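Local structure of amorpha-4,11-diene synthase (Artemisia annua, 4GAX) at residues Q88-S93 against Q225-Y230; V134-F139 against P172-L177; Y277-I282 against I315-D320. The protein probably catalyses the metal-dependent cyclisation of farnesyl diphosphate to a sesquiterpene such as amorpha-4,11-diene, the crystallised form being a mutant of an alpha-bisabolol synthase. All blocks are in the same frame, centred on the assembly; numbering follows the deposited sequence.

Contact 1. Residues Q88-S93 against Q225-Y230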
loop_
_atom_site.group_PDB
_atom_site.type_symbol
_atom_site.label_atom_id
_atom_site.label_comp_id
_atom_site.label_asym_id
_atom_site.label_seq_id
_atom_site.Cartn_x
_atom_site.Cartn_y
_atom_site.Cartn_z
ATOM N N GLN A 88 -3.073 6.173 -15.394
ATOM C CA GLN A 88 -2.893 5.516 -14.101
ATOM C C GLN A 88 -1.520 5.824 -13.516
ATOM O O GLN A 88 -1.383 6.161 -12.336
ATOM C CB GLN A 88 -3.082 3.992 -14.234
ATOM C CG GLN A 88 -4.531 3.553 -14.452
ATOM C CD GLN A 88 -4.650 2.044 -14.702
ATOM O OE1 GLN A 88 -3.680 1.385 -15.079
ATOM N NE2 GLN A 88 -5.840 1.499 -14.488
ATOM N N ARG A 89 -0.491 5.688 -14.341
ATOM C CA ARG A 89 0.867 5.941 -13.879
ATOM C C ARG A 89 1.135 7.412 -13.616
ATOM O O ARG A 89 1.987 7.753 -12.783
ATOM C CB ARG A 89 1.873 5.366 -14.880
ATOM C CG ARG A 89 1.662 3.853 -15.108
ATOM C CD ARG A 89 2.722 3.309 -16.025
ATOM N NE ARG A 89 4.015 3.301 -15.359
ATOM C CZ ARG A 89 5.074 2.627 -15.796
ATOM N NH1 ARG A 89 5.002 1.924 -16.921
ATOM N NH2 ARG A 89 6.208 2.657 -15.105
ATOM N N LEU A 90 0.435 8.291 -14.337
ATOM C CA LEU A 90 0.569 9.733 -14.070
ATOM C C LEU A 90 -0.161 10.164 -12.783
ATOM O O LEU A 90 -0.032 11.315 -12.320
ATOM C CB LEU A 90 0.078 10.568 -15.254
ATOM C CG LEU A 90 0.988 10.510 -16.489
ATOM C CD1 LEU A 90 0.290 11.178 -17.693
ATOM C CD2 LEU A 90 2.314 11.194 -16.183
ATOM N N GLY A 91 -0.946 9.242 -12.236
ATOM C CA GLY A 91 -1.538 9.413 -10.922
ATOM C C GLY A 91 -2.853 10.165 -10.938
ATOM O O GLY A 91 -3.261 10.702 -9.905
ATOM N N ILE A 92 -3.511 10.211 -12.102
ATOM C CA ILE A 92 -4.789 10.927 -12.233
ATOM C C ILE A 92 -5.972 10.025 -12.590
ATOM O O ILE A 92 -7.001 10.490 -13.094
ATOM C CB ILE A 92 -4.707 12.079 -13.245
ATOM C CG1 ILE A 92 -3.899 11.669 -14.477
ATOM C CG2 ILE A 92 -4.068 13.296 -12.606
ATOM C CD1 ILE A 92 -3.977 12.703 -15.582
ATOM N N SER A 93 -5.832 8.731 -12.331
ATOM C CA SER A 93 -6.922 7.806 -12.610
ATOM C C SER A 93 -8.189 8.162 -11.815
ATOM O O SER A 93 -9.302 7.961 -12.309
ATOM C CB SER A 93 -6.488 6.364 -12.353
ATOM O OG SER A 93 -6.116 6.190 -10.996
ATOM N N GLN A 225 7.424 9.630 -9.732
ATOM C CA GLN A 225 8.565 9.221 -10.554
ATOM C C GLN A 225 8.200 9.173 -12.040
ATOM O O GLN A 225 9.038 9.449 -12.900
ATOM C CB GLN A 225 9.105 7.850 -10.101
ATOM C CG GLN A 225 9.543 7.799 -8.639
ATOM C CD GLN A 225 9.856 6.379 -8.164
ATOM O OE1 GLN A 225 9.950 5.444 -8.966
ATOM N NE2 GLN A 225 10.019 6.218 -6.850
ATOM N N TYR A 226 6.957 8.820 -12.352
ATOM C CA TYR A 226 6.578 8.656 -13.761
ATOM C C TYR A 226 6.356 9.996 -14.463
ATOM O O TYR A 226 6.632 10.149 -15.652
ATOM C CB TYR A 226 5.335 7.786 -13.892
ATOM C CG TYR A 226 5.042 7.365 -15.325
ATOM C CD1 TYR A 226 5.875 6.461 -15.986
ATOM C CD2 TYR A 226 3.932 7.853 -16.008
ATOM C CE1 TYR A 226 5.614 6.059 -17.295
ATOM C CE2 TYR A 226 3.661 7.456 -17.331
ATOM C CZ TYR A 226 4.503 6.559 -17.961
ATOM O OH TYR A 226 4.243 6.166 -19.260
ATOM N N ILE A 227 5.850 10.967 -13.721
ATOM C CA ILE A 227 5.546 12.262 -14.294
ATOM C C ILE A 227 6.746 12.872 -15.052
ATOM O O ILE A 227 6.621 13.180 -16.242
ATOM C CB ILE A 227 4.931 13.217 -13.240
ATOM C CG1 ILE A 227 3.481 12.809 -12.946
ATOM C CG2 ILE A 227 4.965 14.651 -13.751
ATOM C CD1 ILE A 227 2.836 13.590 -11.787
ATOM N N PRO A 228 7.922 12.993 -14.399
ATOM C CA PRO A 228 9.055 13.569 -15.142
ATOM C C PRO A 228 9.532 12.697 -16.300
ATOM O O PRO A 228 9.943 13.239 -17.331
ATOM C CB PRO A 228 10.168 13.667 -14.081
ATOM C CG PRO A 228 9.798 12.627 -13.049
ATOM C CD PRO A 228 8.290 12.688 -12.999
ATOM N N PHE A 229 9.511 11.376 -16.140
ATOM C CA PHE A 229 9.899 10.525 -17.255
ATOM C C PHE A 229 8.942 10.756 -18.427
ATOM O O PHE A 229 9.374 10.888 -19.578
ATOM C CB PHE A 229 9.941 9.039 -16.873
ATOM C CG PHE A 229 10.106 8.122 -18.061
ATOM C CD1 PHE A 229 11.351 7.919 -18.626
ATOM C CD2 PHE A 229 9.007 7.488 -18.628
ATOM C CE1 PHE A 229 11.511 7.099 -19.730
ATOM C CE2 PHE A 229 9.159 6.667 -19.736
ATOM C CZ PHE A 229 10.420 6.475 -20.285
ATOM N N TYR A 230 7.643 10.820 -18.140
ATOM C CA TYR A 230 6.657 10.971 -19.218
ATOM C C TYR A 230 6.856 12.320 -19.916
ATOM O O TYR A 230 6.827 12.416 -21.142
ATOM C CB TYR A 230 5.226 10.846 -18.670
ATOM C CG TYR A 230 4.151 10.853 -19.747
ATOM C CD1 TYR A 230 3.884 9.713 -20.507
ATOM C CD2 TYR A 230 3.409 12.001 -20.008
ATOM C CE1 TYR A 230 2.893 9.719 -21.504
ATOM C CE2 TYR A 230 2.429 12.018 -20.996
ATOM C CZ TYR A 230 2.169 10.876 -21.733
ATOM O OH TYR A 230 1.203 10.908 -22.715
#

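Contact 2. Residues V134-F139 against P172-L177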
loop_
_atom_site.group_PDB
_atom_site.type_symbol
_atom_site.label_atom_id
_atom_site.label_comp_id
_atom_site.label_asym_id
_atom_site.label_seq_id
_atom_site.Cartn_x
_atom_site.Cartn_y
_atom_site.Cartn_z
ATOM N N VAL A 134 -7.503 -12.895 -15.924
ATOM C CA VAL A 134 -7.123 -13.270 -17.275
ATOM C C VAL A 134 -5.984 -14.295 -17.217
ATOM O O VAL A 134 -5.167 -14.250 -16.304
ATOM C CB VAL A 134 -6.667 -11.983 -17.992
ATOM C CG1 VAL A 134 -5.421 -12.206 -18.810
ATOM C CG2 VAL A 134 -7.833 -11.374 -18.786
ATOM N N THR A 135 -5.920 -15.229 -18.168
ATOM C CA THR A 135 -4.895 -16.272 -18.090
ATOM C C THR A 135 -3.581 -15.915 -18.822
ATOM O O THR A 135 -3.492 -14.905 -19.523
ATOM C CB THR A 135 -5.424 -17.597 -18.626
ATOM O OG1 THR A 135 -4.712 -18.685 -18.022
ATOM C CG2 THR A 135 -5.223 -17.642 -20.086
ATOM N N CYS A 136 -2.570 -16.765 -18.672
ATOM C CA CYS A 136 -1.292 -16.551 -19.352
ATOM C C CYS A 136 -1.238 -16.969 -20.816
ATOM O O CYS A 136 -0.198 -16.787 -21.458
ATOM C CB CYS A 136 -0.188 -17.295 -18.609
ATOM S SG CYS A 136 0.300 -16.442 -17.145
ATOM N N ASP A 137 -2.324 -17.541 -21.339
ATOM C CA ASP A 137 -2.345 -18.030 -22.727
ATOM C C ASP A 137 -1.904 -16.970 -23.725
ATOM O O ASP A 137 -1.307 -17.287 -24.744
ATOM C CB ASP A 137 -3.740 -18.511 -23.128
ATOM C CG ASP A 137 -4.165 -19.771 -22.388
ATOM O OD1 ASP A 137 -3.311 -20.387 -21.711
ATOM O OD2 ASP A 137 -5.357 -20.145 -22.495
ATOM N N VAL A 138 -2.202 -15.710 -23.422
ATOM C CA VAL A 138 -1.887 -14.620 -24.322
ATOM C C VAL A 138 -0.385 -14.557 -24.605
ATOM O O VAL A 138 0.035 -14.040 -25.647
ATOM C CB VAL A 138 -2.391 -13.266 -23.768
ATOM C CG1 VAL A 138 -1.603 -12.855 -22.518
ATOM C CG2 VAL A 138 -2.310 -12.180 -24.836
ATOM N N PHE A 139 0.424 -15.112 -23.700
ATOM C CA PHE A 139 1.881 -15.056 -23.860
ATOM C C PHE A 139 2.487 -16.153 -24.721
ATOM O O PHE A 139 3.658 -16.071 -25.100
ATOM C CB PHE A 139 2.573 -15.025 -22.498
ATOM C CG PHE A 139 2.265 -13.789 -21.710
ATOM C CD1 PHE A 139 2.756 -12.558 -22.118
ATOM C CD2 PHE A 139 1.458 -13.854 -20.577
ATOM C CE1 PHE A 139 2.458 -11.400 -21.393
ATOM C CE2 PHE A 139 1.157 -12.707 -19.855
ATOM C CZ PHE A 139 1.661 -11.484 -20.261
ATOM N N PRO A 172 1.082 -18.383 -8.295
ATOM C CA PRO A 172 1.976 -19.551 -8.296
ATOM C C PRO A 172 1.694 -20.506 -9.451
ATOM O O PRO A 172 0.536 -20.728 -9.802
ATOM C CB PRO A 172 1.655 -20.242 -6.968
ATOM C CG PRO A 172 1.200 -19.117 -6.081
ATOM C CD PRO A 172 0.403 -18.217 -6.997
ATOM N N GLY A 173 2.754 -21.045 -10.043
ATOM C CA GLY A 173 2.623 -22.073 -11.057
ATOM C C GLY A 173 2.582 -21.550 -12.481
ATOM O O GLY A 173 2.472 -22.342 -13.415
ATOM N N GLU A 174 2.678 -20.234 -12.669
ATOM C CA GLU A 174 2.649 -19.689 -14.028
ATOM C C GLU A 174 4.051 -19.633 -14.629
ATOM O O GLU A 174 4.724 -18.598 -14.588
ATOM C CB GLU A 174 1.925 -18.333 -14.056
ATOM C CG GLU A 174 0.441 -18.516 -13.703
ATOM C CD GLU A 174 -0.351 -17.230 -13.668
ATOM O OE1 GLU A 174 0.204 -16.175 -13.274
ATOM O OE2 GLU A 174 -1.553 -17.279 -14.022
ATOM N N ILE A 175 4.473 -20.769 -15.184
ATOM C CA ILE A 175 5.852 -20.958 -15.605
ATOM C C ILE A 175 6.238 -20.010 -16.726
ATOM O O ILE A 175 7.401 -19.572 -16.801
ATOM C CB ILE A 175 6.119 -22.405 -16.079
ATOM C CG1 ILE A 175 5.392 -23.405 -15.191
ATOM C CG2 ILE A 175 7.620 -22.714 -16.089
ATOM C CD1 ILE A 175 4.534 -24.394 -15.958
ATOM N N ILE A 176 5.292 -19.696 -17.609
ATOM C CA ILE A 176 5.639 -18.799 -18.712
ATOM C C ILE A 176 6.054 -17.414 -18.199
ATOM O O ILE A 176 6.934 -16.765 -18.792
ATOM C CB ILE A 176 4.569 -18.709 -19.822
ATOM C CG1 ILE A 176 5.142 -17.973 -21.036
ATOM C CG2 ILE A 176 3.301 -17.999 -19.322
ATOM C CD1 ILE A 176 4.576 -18.416 -22.362
ATOM N N LEU A 177 5.467 -16.981 -17.081
ATOM C CA LEU A 177 5.871 -15.700 -16.477
ATOM C C LEU A 177 7.095 -15.804 -15.557
ATOM O O LEU A 177 7.863 -14.839 -15.419
ATOM C CB LEU A 177 4.714 -15.033 -15.736
ATOM C CG LEU A 177 3.549 -14.596 -16.618
ATOM C CD1 LEU A 177 2.399 -14.127 -15.718
ATOM C CD2 LEU A 177 3.952 -13.502 -17.572
HETATM O O HOH W 1 -2.508 -18.505 -16.444
#

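Contact 3. Residues Y277-I282 against I315-D320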
loop_
_atom_site.group_PDB
_atom_site.type_symbol
_atom_site.label_atom_id
_atom_site.label_comp_id
_atom_site.label_asym_id
_atom_site.label_seq_id
_atom_site.Cartn_x
_atom_site.Cartn_y
_atom_site.Cartn_z
ATOM N N TYR A 277 7.207 7.005 27.272
ATOM C CA TYR A 277 7.701 5.698 26.876
ATOM C C TYR A 277 7.628 5.497 25.355
ATOM O O TYR A 277 8.340 4.659 24.800
ATOM C CB TYR A 277 6.893 4.605 27.581
ATOM C CG TYR A 277 5.407 4.741 27.373
ATOM C CD1 TYR A 277 4.799 4.204 26.248
ATOM C CD2 TYR A 277 4.612 5.415 28.292
ATOM C CE1 TYR A 277 3.457 4.330 26.040
ATOM C CE2 TYR A 277 3.249 5.541 28.093
ATOM C CZ TYR A 277 2.685 4.997 26.963
ATOM O OH TYR A 277 1.340 5.112 26.737
ATOM N N SER A 278 6.770 6.261 24.680
ATOM C CA SER A 278 6.533 6.033 23.250
ATOM C C SER A 278 7.187 7.055 22.312
ATOM O O SER A 278 7.985 7.893 22.744
ATOM C CB SER A 278 5.034 5.916 22.960
ATOM O OG SER A 278 4.348 7.056 23.446
ATOM N N ARG A 279 6.805 6.989 21.037
ATOM C CA ARG A 279 7.461 7.733 19.967
ATOM C C ARG A 279 6.646 8.927 19.483
ATOM O O ARG A 279 5.417 8.924 19.551
ATOM C CB ARG A 279 7.687 6.799 18.775
ATOM C CG ARG A 279 8.240 5.439 19.151
ATOM C CD ARG A 279 7.998 4.400 18.063
ATOM N NE ARG A 279 8.513 3.099 18.480
ATOM C CZ ARG A 279 8.379 1.973 17.789
ATOM N NH1 ARG A 279 7.736 1.974 16.628
ATOM N NH2 ARG A 279 8.889 0.843 18.265
ATOM N N ASP A 280 7.343 9.935 18.967
ATOM C CA ASP A 280 6.705 11.091 18.336
ATOM C C ASP A 280 6.784 10.896 16.812
ATOM O O ASP A 280 7.747 11.349 16.167
ATOM C CB ASP A 280 7.423 12.376 18.760
ATOM C CG ASP A 280 6.721 13.637 18.275
ATOM O OD1 ASP A 280 5.546 13.550 17.853
ATOM O OD2 ASP A 280 7.345 14.726 18.328
ATOM N N ARG A 281 5.780 10.225 16.243
ATOM C CA ARG A 281 5.837 9.778 14.844
ATOM C C ARG A 281 4.580 10.049 14.028
ATOM O O ARG A 281 4.179 9.208 13.199
ATOM C CB ARG A 281 6.132 8.273 14.782
ATOM C CG ARG A 281 7.507 7.881 15.340
ATOM C CD ARG A 281 8.628 8.480 14.501
ATOM N NE ARG A 281 9.598 9.216 15.312
ATOM C CZ ARG A 281 10.663 8.670 15.886
ATOM N NH1 ARG A 281 10.903 7.375 15.745
ATOM N NH2 ARG A 281 11.491 9.415 16.602
ATOM N N ILE A 282 3.964 11.213 14.210
ATOM C CA ILE A 282 2.705 11.452 13.495
ATOM C C ILE A 282 2.889 11.470 11.965
ATOM O O ILE A 282 2.020 11.006 11.224
ATOM C CB ILE A 282 1.954 12.702 14.005
ATOM C CG1 ILE A 282 0.473 12.617 13.631
ATOM C CG2 ILE A 282 2.574 13.981 13.467
ATOM C CD1 ILE A 282 -0.230 11.343 14.148
ATOM N N ILE A 315 -0.125 1.919 21.949
ATOM C CA ILE A 315 -0.537 0.713 22.670
ATOM C C ILE A 315 0.526 -0.388 22.567
ATOM O O ILE A 315 0.823 -1.058 23.560
ATOM C CB ILE A 315 -1.917 0.199 22.198
ATOM C CG1 ILE A 315 -3.011 1.198 22.577
ATOM C CG2 ILE A 315 -2.248 -1.128 22.847
ATOM C CD1 ILE A 315 -4.373 0.840 22.004
ATOM N N ASP A 316 1.108 -0.556 21.379
ATOM C CA ASP A 316 2.201 -1.516 21.204
ATOM C C ASP A 316 3.384 -1.188 22.107
ATOM O O ASP A 316 4.017 -2.080 22.668
ATOM C CB ASP A 316 2.669 -1.559 19.750
ATOM C CG ASP A 316 2.077 -2.720 18.984
ATOM O OD1 ASP A 316 1.785 -3.762 19.609
ATOM O OD2 ASP A 316 1.903 -2.591 17.754
ATOM N N ASP A 317 3.673 0.100 22.246
ATOM C CA ASP A 317 4.793 0.545 23.060
ATOM C C ASP A 317 4.544 0.366 24.558
ATOM O O ASP A 317 5.479 0.444 25.354
ATOM C CB ASP A 317 5.164 1.994 22.732
ATOM C CG ASP A 317 5.829 2.134 21.368
ATOM O OD1 ASP A 317 6.156 1.092 20.750
ATOM O OD2 ASP A 317 6.039 3.286 20.921
ATOM N N ILE A 318 3.288 0.137 24.941
ATOM C CA ILE A 318 2.966 -0.196 26.330
ATOM C C ILE A 318 3.081 -1.704 26.535
ATOM O O ILE A 318 3.566 -2.176 27.560
ATOM C CB ILE A 318 1.533 0.221 26.723
ATOM C CG1 ILE A 318 1.352 1.735 26.625
ATOM C CG2 ILE A 318 1.223 -0.220 28.138
ATOM C CD1 ILE A 318 -0.079 2.196 26.883
ATOM N N TYR A 319 2.631 -2.469 25.551
ATOM C CA TYR A 319 2.634 -3.920 25.694
ATOM C C TYR A 319 4.006 -4.538 25.465
ATOM O O TYR A 319 4.331 -5.555 26.078
ATOM C CB TYR A 319 1.592 -4.563 24.773
ATOM C CG TYR A 319 0.206 -4.541 25.364
ATOM C CD1 TYR A 319 -0.331 -5.673 25.965
ATOM C CD2 TYR A 319 -0.551 -3.376 25.354
ATOM C CE1 TYR A 319 -1.603 -5.650 26.526
ATOM C CE2 TYR A 319 -1.813 -3.342 25.903
ATOM C CZ TYR A 319 -2.335 -4.476 26.492
ATOM O OH TYR A 319 -3.596 -4.429 27.040
ATOM N N ASP A 320 4.811 -3.930 24.598
ATOM C CA ASP A 320 6.104 -4.517 24.268
ATOM C C ASP A 320 7.030 -4.513 25.474
ATOM O O ASP A 320 7.295 -5.556 26.067
ATOM C CB ASP A 320 6.767 -3.797 23.098
ATOM C CG ASP A 320 7.874 -4.623 22.465
ATOM O OD1 ASP A 320 8.719 -4.056 21.736
ATOM O OD2 ASP A 320 7.898 -5.851 22.699
#

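Contact 1. Residues Q88-S93 against Q225-Y230
R89 and L90, at the C-terminal end of helix 77-89 where G91 closes a Schellman motif, meet one flank of helix 219-232, a helix-to-helix junction in this all-helical fold. A cation-pi stack forms its charged part: the R89 guanidinium lies nearly flat on the Y226 ring, centres 4.4 Å apart and planes at 18°. A bend at chi3 (70°) folds the arginine over the ring, whose same face is also met by R89 CB, 3.4 Å from Y226 CD2. R89 NH2 has a second partner in E222, a salt bridge that fixes the outer end of the stack. A serine in place of Y226 would probably leave the R89 guanidinium without its flat support and open a gap beside L90.

The remaining contacts are apolar. L90 stands at the rim of the Y226 ring, with CG in the ring plane. L90 CD2 wedges between Y226, I227 and Y230, 3.8 Å from both I227 CG1 and Y230 CB. The other methyl, L90 CD1, sits over the face of the Y230 ring, 4.2 Å from its centroid and 21° off the normal.

Contact 2. Residues V134-F139 against P172-L177
C136 and L177 form the tight heart of this contact: the cysteine SG presses to 3.4 Å from L177 CD1, while its CB rests 3.6 Å from I176 CG2. With chi1 at -77°, SG is swung beside the backbone N and points between the L177 methyl and the E174 carboxylate. L177 divides its methyls between two partners. CD1 takes the sulfur, and CD2 sits over one face of the F139 ring, 4.0 Å from the ring centroid and 25° off the normal. V138 CG1 covers the opposite face of that phenyl, so the ring is sandwiched, and F124 and H142 make edge-to-face contacts with F139. I176 runs along the outer margin of this apolar patch, its CG1 anti to the backbone N (chi1 -169°), which carries CD1 across to 3.9 Å from F139 CB.

The two backbones belong to the helical N-terminal domain of the terpene synthase: V134-F139 is part of the loop after helix 120-129, and E174 is the N-cap residue of helix 175-194, set at the centre of an inverse gamma turn.

Away from the packed methyls the joint becomes polar and more open. C136 SG hovers over the flat face of the E174 carboxylate, 3.6 Å from CD, a contact of van der Waals type. Beyond it the backbones part, and a water fills the span: it accepts from C136 N at 2.8 Å and donates to E174 OE2 at 2.9 Å. That carboxylate is held from several sides, since OE2 also forms a salt bridge with R128 and OE1 takes the backbone N-H of V171.

Contact 3. Residues Y277-I282 against I315-D320
R279 NE and D317 OD2, 3.5 Å apart, form a salt bridge of charges alone. OD2 sits to one side of the guanidinium plane, where none of the arginine's hydrogens is aimed, and the guanidinium and carboxylate planes are turned 56° apart. R279 is extended from CG to NE, which lays CG and CD alongside OD2 as well, and D317 OD1 comes over one face of the guanidinium. S278 CB is a van der Waals neighbour of D317 OD2 at 3.5 Å. D317 is the second aspartate of the sequence D316-D317-I318-Y319-D320, the DDxxD motif, which in class I terpene synthases binds the magnesium ions of the diphosphate site; by that analogy the motif probably does so here.

At the next residue of the helix, I318 packs against Y277. The tyrosine chi1 of 54° sets the ring toward the helix, where Y277 CE1 comes to 3.4 Å from I318 CG1. Y277 OH is buried 3.2 Å from I318 CD1 and has no polar partner in the model, while the Y277 ring also meets that of Y322.

With no directional bond between them, R279 and D317 are likely to tolerate some turning of the carboxylate while their opposite charges stay close.

Overall arrangement
Along the chain, contact 2 falls between the two halves of contact 1, and contact 3 opens only after both have closed. Contacts 1 and 2 lie with their centres about 27 Å apart; contact 1 joins the last residues of helix 77-89 and the turn after it to the second half of helix 219-232, and contact 2 joins a loop to the start of helix 175-194. Contact 3, between the loop before helix 282-292 and helix 299-322, has its centre about 36 Å and about 45 Å from theirs, across the centre of the chain from both. None touches another. Contacts 1 and 2 thus lie in the N-terminal part of the chain, whereas contact 3 belongs to the metal-binding family region and includes its aspartate-rich motif.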